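Local coordinates for protein acetylxylan esterase / glucomannan deacetylase (Cellvibrio japonicus, PDB 2WAA) that removes acetyl groups from xylan and glucomannan, as a family 2 carbohydrate esterase that takes part in the degradation of plant cell wall polysaccharides, at residues A[234-237]-A[238-241]; A[243-246]-A[247-251]; A[77-81]-A[82-86]. All blocks are in the same frame, centred on the assembly; numbering follows the deposited sequence. Where two conformers were deposited one is given.

Contact 1: A[234-237]-A[238-241]. With ACT (acetate ion), chain C.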
loop_
_atom_site.group_PDB
_atom_site.type_symbol
_atom_site.label_atom_id
_atom_site.label_comp_id
_atom_site.label_asym_id
_atom_site.label_seq_id
_atom_site.Cartn_x
_atom_site.Cartn_y
_atom_site.Cartn_z
ATOM N N GLY A 234 1.071 -15.319 1.898
ATOM C CA GLY A 234 1.472 -16.711 1.819
ATOM C C GLY A 234 2.959 -17.009 1.656
ATOM O O GLY A 234 3.425 -17.989 2.232
ATOM N N THR A 235 3.701 -16.210 0.873
ATOM C CA THR A 235 5.120 -16.497 0.641
ATOM C C THR A 235 5.823 -16.829 1.968
ATOM O O THR A 235 6.555 -17.818 2.065
ATOM C CB THR A 235 5.817 -15.301 0.058
ATOM O OG1 THR A 235 5.145 -14.963 -1.167
ATOM C CG2 THR A 235 7.296 -15.619 -0.258
ATOM N N ASN A 236 5.622 -16.009 2.982
ATOM C CA ASN A 236 6.450 -16.185 4.193
ATOM C C ASN A 236 6.009 -17.379 5.021
ATOM O O ASN A 236 6.827 -17.998 5.723
ATOM C CB ASN A 236 6.494 -14.862 4.987
ATOM C CG ASN A 236 7.135 -13.755 4.168
ATOM O OD1 ASN A 236 8.257 -13.936 3.652
ATOM N ND2 ASN A 236 6.402 -12.618 3.963
ATOM N N ASP A 237 4.715 -17.707 4.975
ATOM C CA ASP A 237 4.239 -18.911 5.645
ATOM C C ASP A 237 4.931 -20.160 5.114
ATOM O O ASP A 237 5.067 -21.164 5.843
ATOM C CB ASP A 237 2.742 -19.101 5.452
ATOM C CG ASP A 237 1.943 -18.003 6.114
ATOM O OD1 ASP A 237 2.017 -17.904 7.368
ATOM O OD2 ASP A 237 1.278 -17.230 5.377
ATOM N N PHE A 238 5.269 -20.135 3.814
ATOM C CA PHE A 238 5.895 -21.305 3.132
ATOM C C PHE A 238 7.423 -21.278 3.132
ATOM O O PHE A 238 8.074 -22.236 2.679
ATOM C CB PHE A 238 5.356 -21.426 1.675
ATOM C CG PHE A 238 3.945 -21.934 1.627
ATOM C CD1 PHE A 238 2.925 -21.187 2.200
ATOM C CD2 PHE A 238 3.634 -23.167 1.090
ATOM C CE1 PHE A 238 1.610 -21.644 2.203
ATOM C CE2 PHE A 238 2.339 -23.647 1.080
ATOM C CZ PHE A 238 1.304 -22.902 1.643
ATOM N N SER A 239 8.004 -20.201 3.651
ATOM C CA SER A 239 9.468 -20.083 3.654
ATOM C C SER A 239 10.152 -21.156 4.478
ATOM O O SER A 239 11.128 -21.755 4.021
ATOM C CB SER A 239 9.903 -18.693 4.100
ATOM O OG SER A 239 9.459 -17.784 3.137
ATOM N N PRO A 240 9.643 -21.424 5.688
ATOM C CA PRO A 240 10.283 -22.512 6.427
ATOM C C PRO A 240 10.004 -23.898 5.845
ATOM O O PRO A 240 10.814 -24.796 6.064
ATOM C CB PRO A 240 9.639 -22.428 7.827
ATOM C CG PRO A 240 9.020 -21.015 7.902
ATOM C CD PRO A 240 8.598 -20.739 6.494
ATOM N N GLY A 241 8.885 -24.074 5.132
ATOM C CA GLY A 241 8.423 -25.369 4.645
ATOM C C GLY A 241 6.924 -25.193 4.394
ATOM O O GLY A 241 6.350 -24.143 4.710
HETATM C C ACT C . 8.424 -11.069 1.745
HETATM O O ACT C . 9.680 -10.889 1.920
HETATM O OXT ACT C . 7.675 -10.461 2.544
HETATM C CH3 ACT C . 7.847 -11.938 0.660
HETATM O O HOH W 1 9.032 -18.627 0.758
HETATM O O HOH W 2 10.150 -15.458 2.168
#
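Phe238 and Gly234 meet at the edge of the phenyl ring. Gly234 O lies near the ring plane, 3.2 Å from Phe238 CD1, and also accepts from Phe238 N at 3.2 Å. A weak bond from Phe238 N to Thr235 O shares the same donor. Ser239 N gives another weak bond to Asn236 O. In the conformer given, Ser239 OG lies beside its own backbone N (chi1 -65°), which brings it to 3.1 Å from Thr235 O. Two waters bonded to OG in this conformer donate onward, one to Thr235 O and the other to Asn236 OD1.

The amide of Asn236 is held at both ends. While OD1 takes the water, ND2 gives a nearly straight bond (169°) to acetate OXT at 2.9 Å and also bonds Arg187 O. The acetate, probably from the crystallisation liquor, has its methyl 3.8 Å from Thr235 CG2. Further out, both carboxylate oxygens of Asp237 accept backbone N-H groups, from Leu189 and Ile190. This ties the short helix to the loop that carries Gly186. Gly186 N and Ser141 N also bind the acetate, which may mark the catalytic pocket. Asn236 is probably a transition-state stabiliser. The site matches the Ser-Gly-Asn oxyanion hole of SGNH hydrolases.

Contact 2: A[243-246]-A[247-251]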
loop_
_atom_site.group_PDB
_atom_site.type_symbol
_atom_site.label_atom_id
_atom_site.label_comp_id
_atom_site.label_asym_id
_atom_site.label_seq_id
_atom_site.Cartn_x
_atom_site.Cartn_y
_atom_site.Cartn_z
ATOM N N PRO A 243 3.293 -25.232 5.392
ATOM C CA PRO A 243 2.647 -25.367 6.715
ATOM C C PRO A 243 1.545 -26.421 6.764
ATOM O O PRO A 243 0.985 -26.809 5.739
ATOM C CB PRO A 243 2.024 -23.963 6.966
ATOM C CG PRO A 243 1.850 -23.339 5.567
ATOM C CD PRO A 243 2.994 -23.908 4.746
ATOM N N ASP A 244 1.230 -26.888 7.962
ATOM C CA ASP A 244 0.136 -27.835 8.153
ATOM C C ASP A 244 -1.171 -27.433 7.419
ATOM O O ASP A 244 -1.710 -26.324 7.642
ATOM C CB ASP A 244 -0.157 -27.972 9.660
ATOM C CG ASP A 244 -1.285 -28.917 9.926
ATOM O OD1 ASP A 244 -1.157 -30.098 9.523
ATOM O OD2 ASP A 244 -2.315 -28.512 10.513
ATOM N N ARG A 245 -1.703 -28.341 6.605
ATOM C CA ARG A 245 -2.870 -28.042 5.779
ATOM C C ARG A 245 -4.110 -27.644 6.570
ATOM O O ARG A 245 -4.694 -26.561 6.323
ATOM C CB ARG A 245 -3.154 -29.206 4.827
ATOM C CG ARG A 245 -4.467 -29.131 4.120
ATOM C CD ARG A 245 -4.593 -30.248 3.018
ATOM N NE ARG A 245 -5.530 -29.789 2.017
ATOM C CZ ARG A 245 -5.235 -29.436 0.758
ATOM N NH1 ARG A 245 -4.019 -29.566 0.240
ATOM N NH2 ARG A 245 -6.211 -28.973 -0.004
ATOM N N ALA A 246 -4.538 -28.480 7.522
ATOM C CA ALA A 246 -5.741 -28.113 8.284
ATOM C C ALA A 246 -5.576 -26.784 9.020
ATOM O O ALA A 246 -6.490 -25.993 9.060
ATOM C CB ALA A 246 -6.180 -29.250 9.277
ATOM N N THR A 247 -4.412 -26.544 9.604
ATOM C CA THR A 247 -4.186 -25.344 10.382
ATOM C C THR A 247 -4.267 -24.097 9.471
ATOM O O THR A 247 -4.935 -23.097 9.762
ATOM C CB THR A 247 -2.783 -25.349 10.999
ATOM O OG1 THR A 247 -2.639 -26.451 11.909
ATOM C CG2 THR A 247 -2.523 -24.047 11.755
ATOM N N TYR A 248 -3.591 -24.180 8.350
ATOM C CA TYR A 248 -3.579 -23.047 7.442
ATOM C C TYR A 248 -4.973 -22.760 6.870
ATOM O O TYR A 248 -5.430 -21.602 6.838
ATOM C CB TYR A 248 -2.593 -23.307 6.326
ATOM C CG TYR A 248 -2.167 -22.020 5.672
ATOM C CD1 TYR A 248 -1.111 -21.292 6.205
ATOM C CD2 TYR A 248 -2.810 -21.552 4.524
ATOM C CE1 TYR A 248 -0.678 -20.101 5.609
ATOM C CE2 TYR A 248 -2.380 -20.374 3.895
ATOM C CZ TYR A 248 -1.318 -19.657 4.466
ATOM O OH TYR A 248 -0.875 -18.494 3.909
ATOM N N ILE A 249 -5.652 -23.802 6.406
ATOM C CA ILE A 249 -6.957 -23.599 5.785
ATOM C C ILE A 249 -7.941 -23.086 6.824
ATOM O O ILE A 249 -8.758 -22.183 6.550
ATOM C CB ILE A 249 -7.477 -24.884 5.114
ATOM C CG1 ILE A 249 -6.614 -25.217 3.862
ATOM C CG2 ILE A 249 -9.006 -24.768 4.773
ATOM C CD1 ILE A 249 -6.944 -26.600 3.287
ATOM N N ASN A 250 -7.879 -23.618 8.040
ATOM C CA ASN A 250 -8.805 -23.122 9.040
ATOM C C ASN A 250 -8.531 -21.659 9.394
ATOM O O ASN A 250 -9.476 -20.888 9.607
ATOM C CB ASN A 250 -8.794 -24.002 10.290
ATOM C CG ASN A 250 -9.455 -25.340 10.037
ATOM O OD1 ASN A 250 -10.310 -25.487 9.128
ATOM N ND2 ASN A 250 -9.103 -26.315 10.856
ATOM N N THR A 251 -7.268 -21.251 9.446
ATOM C CA THR A 251 -7.061 -19.848 9.730
ATOM C C THR A 251 -7.335 -18.942 8.545
ATOM O O THR A 251 -7.862 -17.851 8.755
ATOM C CB THR A 251 -5.843 -19.502 10.663
ATOM O OG1 THR A 251 -5.095 -18.357 10.207
ATOM C CG2 THR A 251 -4.974 -20.691 10.894
#
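Asp244 and Thr247 meet where the backbone winds from an extended lead-in at Pro243 and Asp244 into the first turn of helix 245-262. Tyr248 N bonds Asp244 O at 2.9 Å, and the next two i to i+4 bonds join Ile249 N to Arg245 O and Asn250 N to Ala246 O.

Asp244 OD2 takes two bonds from Thr247. The backbone N comes from above the carboxylate plane at 3.0 Å. The hydroxyl OG1 donates to the anti lone pair at 2.5 Å. Asp244 CG stands anti to its N (chi1 179°), and Thr247 OG1 stands beside its own N, which brings both donors to one oxygen.

Pro243 CG rests 3.7 Å from Tyr248 CD1, the two side chains crossing at a slant. The polar partner of the Tyr248 hydroxyl is Asp237. Arg245 and Ile249 run side by side in the same direction, with Ile249 CD1 3.6 Å from Arg245 CG. The extended Arg245 chain carries its guanidinium to a salt bridge with Glu290. Together with Ile249 on Gln294, this joins the helix to helix 278-295. The Asp244 side chain provides a classic N-cap at the start of a helix in the SGNH hydrolase domain.

Contact 3: A[77-81]-A[82-86]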
loop_
_atom_site.group_PDB
_atom_site.type_symbol
_atom_site.label_atom_id
_atom_site.label_comp_id
_atom_site.label_asym_id
_atom_site.label_seq_id
_atom_site.Cartn_x
_atom_site.Cartn_y
_atom_site.Cartn_z
ATOM N N ILE A 77 12.542 11.503 -2.012
ATOM C CA ILE A 77 13.226 12.194 -0.909
ATOM C C ILE A 77 13.216 11.327 0.337
ATOM O O ILE A 77 12.182 10.728 0.655
ATOM C CB ILE A 77 12.398 13.466 -0.580
ATOM C CG1 ILE A 77 12.286 14.316 -1.851
ATOM C CG2 ILE A 77 13.027 14.264 0.639
ATOM C CD1 ILE A 77 11.450 15.624 -1.579
ATOM N N LYS A 78 14.346 11.250 1.036
ATOM C CA LYS A 78 14.416 10.484 2.275
ATOM C C LYS A 78 14.187 11.462 3.432
ATOM O O LYS A 78 14.794 12.521 3.467
ATOM C CB LYS A 78 15.791 9.830 2.415
ATOM C CG LYS A 78 15.906 8.821 3.586
ATOM C CD LYS A 78 17.329 8.234 3.589
ATOM C CE LYS A 78 17.451 7.095 4.557
ATOM N NZ LYS A 78 18.905 6.591 4.401
ATOM N N LEU A 79 13.259 11.173 4.320
ATOM C CA LEU A 79 12.904 12.150 5.361
ATOM C C LEU A 79 13.713 11.931 6.646
ATOM O O LEU A 79 13.745 10.829 7.203
ATOM C CB LEU A 79 11.388 12.018 5.679
ATOM C CG LEU A 79 10.433 12.411 4.536
ATOM C CD1 LEU A 79 9.021 12.151 5.011
ATOM C CD2 LEU A 79 10.624 13.927 4.190
ATOM N N ASP A 80 14.306 13.004 7.145
ATOM C CA ASP A 80 15.040 12.983 8.417
ATOM C C ASP A 80 14.117 12.712 9.590
ATOM O O ASP A 80 12.929 12.990 9.528
ATOM C CB ASP A 80 15.649 14.369 8.608
ATOM C CG ASP A 80 16.858 14.374 9.537
ATOM O OD1 ASP A 80 17.989 14.207 9.008
ATOM O OD2 ASP A 80 16.674 14.605 10.759
ATOM N N ALA A 81 14.684 12.187 10.681
ATOM C CA ALA A 81 13.918 11.990 11.884
ATOM C C ALA A 81 13.502 13.323 12.547
ATOM O O ALA A 81 12.547 13.372 13.299
ATOM C CB ALA A 81 14.726 11.105 12.877
ATOM N N GLN A 82 14.195 14.414 12.253
ATOM C CA GLN A 82 13.803 15.715 12.817
ATOM C C GLN A 82 12.786 16.359 11.866
ATOM O O GLN A 82 12.877 16.155 10.669
ATOM C CB GLN A 82 15.010 16.677 12.876
ATOM C CG GLN A 82 16.313 16.221 13.585
ATOM C CD GLN A 82 17.523 17.070 13.137
ATOM O OE1 GLN A 82 17.464 18.309 13.132
ATOM N NE2 GLN A 82 18.604 16.402 12.720
ATOM N N GLN A 83 11.876 17.174 12.388
ATOM C CA GLN A 83 10.987 17.943 11.535
ATOM C C GLN A 83 11.814 18.768 10.550
ATOM O O GLN A 83 12.830 19.375 10.925
ATOM C CB GLN A 83 10.113 18.878 12.386
ATOM C CG GLN A 83 8.979 19.506 11.577
ATOM C CD GLN A 83 8.116 20.429 12.428
ATOM O OE1 GLN A 83 7.863 20.139 13.590
ATOM N NE2 GLN A 83 7.652 21.551 11.842
ATOM N N GLN A 84 11.376 18.815 9.295
ATOM C CA GLN A 84 12.070 19.579 8.245
ATOM C C GLN A 84 11.032 20.190 7.308
ATOM O O GLN A 84 9.993 19.591 7.026
ATOM C CB GLN A 84 12.988 18.614 7.445
ATOM C CG GLN A 84 12.197 17.553 6.618
ATOM C CD GLN A 84 12.700 16.102 6.850
ATOM O OE1 GLN A 84 13.580 15.594 6.112
ATOM N NE2 GLN A 84 12.144 15.437 7.897
ATOM N N THR A 85 11.302 21.406 6.849
ATOM C CA THR A 85 10.513 21.998 5.799
ATOM C C THR A 85 10.915 21.366 4.462
ATOM O O THR A 85 12.080 21.462 4.050
ATOM C CB THR A 85 10.798 23.490 5.696
ATOM O OG1 THR A 85 10.587 24.084 6.979
ATOM C CG2 THR A 85 9.866 24.123 4.629
ATOM N N VAL A 86 9.959 20.735 3.804
ATOM C CA VAL A 86 10.176 20.110 2.505
ATOM C C VAL A 86 9.547 20.976 1.431
ATOM O O VAL A 86 8.351 21.207 1.440
ATOM C CB VAL A 86 9.540 18.691 2.455
ATOM C CG1 VAL A 86 9.743 18.014 1.064
ATOM C CG2 VAL A 86 10.120 17.804 3.575
HETATM O O HOH W 3 18.350 13.610 12.532
#
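Asp80 and Gln84 bridge a turn between strands 77-79 and 84-86, which run nearly antiparallel (158°) with axes 10.2 Å apart, too far for direct strand pairing.

The Gln84 amide spans the two segments. OE1 accepts from Asp80 N at 2.9 Å, in the carbonyl plane and on a lone pair. NE2 donates to Asp80 O at 3.0 Å, nearly in its own amide plane. Two bonds to one residue fix the rotation of the amide. Gln84 CG sits between the backbone N and the carbonyl carbon (chi1 67°), and a bend at chi2 directs the amide toward Asp80. NE2 also bonds Met56 O on strand 51-58.

At the outer end, Gln82 N donates to the anti lone pair of Asp80 OD2 at 2.9 Å. Asp80 and Gln82 lie alongside each other with their flat groups almost perpendicular. A water links Asp80 OD2 to Gln82 NE2. On the inner side, Ile77 CD1 and Val86 CG1 meet tip to tip at 4.0 Å. The side chains of Leu79 and Val86 cross at about a right angle, CD2 to CG2 4.0 Å. Strand 77-79 pairs with 63-69 and strand 84-86 with 51-58, so the loop connects the two facing sheets of a β-sandwich, the jelly-roll N-terminal domain of CE2 esterases.

Contacts 1 and 2 follow one another in the SGNH hydrolase part of the chain, with centres 12 Å apart. They touch directly: Asp237 OD2 and Tyr248 OH lie 2.9 Å apart in a probable hydrogen bond, and Phe238 CZ packs on Pro243 CD at 3.7 Å. Through Asp237, the start of helix 245-262 thus backs the short helix that bears Asn236. The side chains of Asn236 and Ser141, the inferred nucleophile, are about 6 Å apart. The acetate beside Asn236 also bonds His316. Contact 3 belongs to the N-terminal domain, away from this site. Its centre is 36 Å from that of contact 1 and 44 Å from that of contact 2.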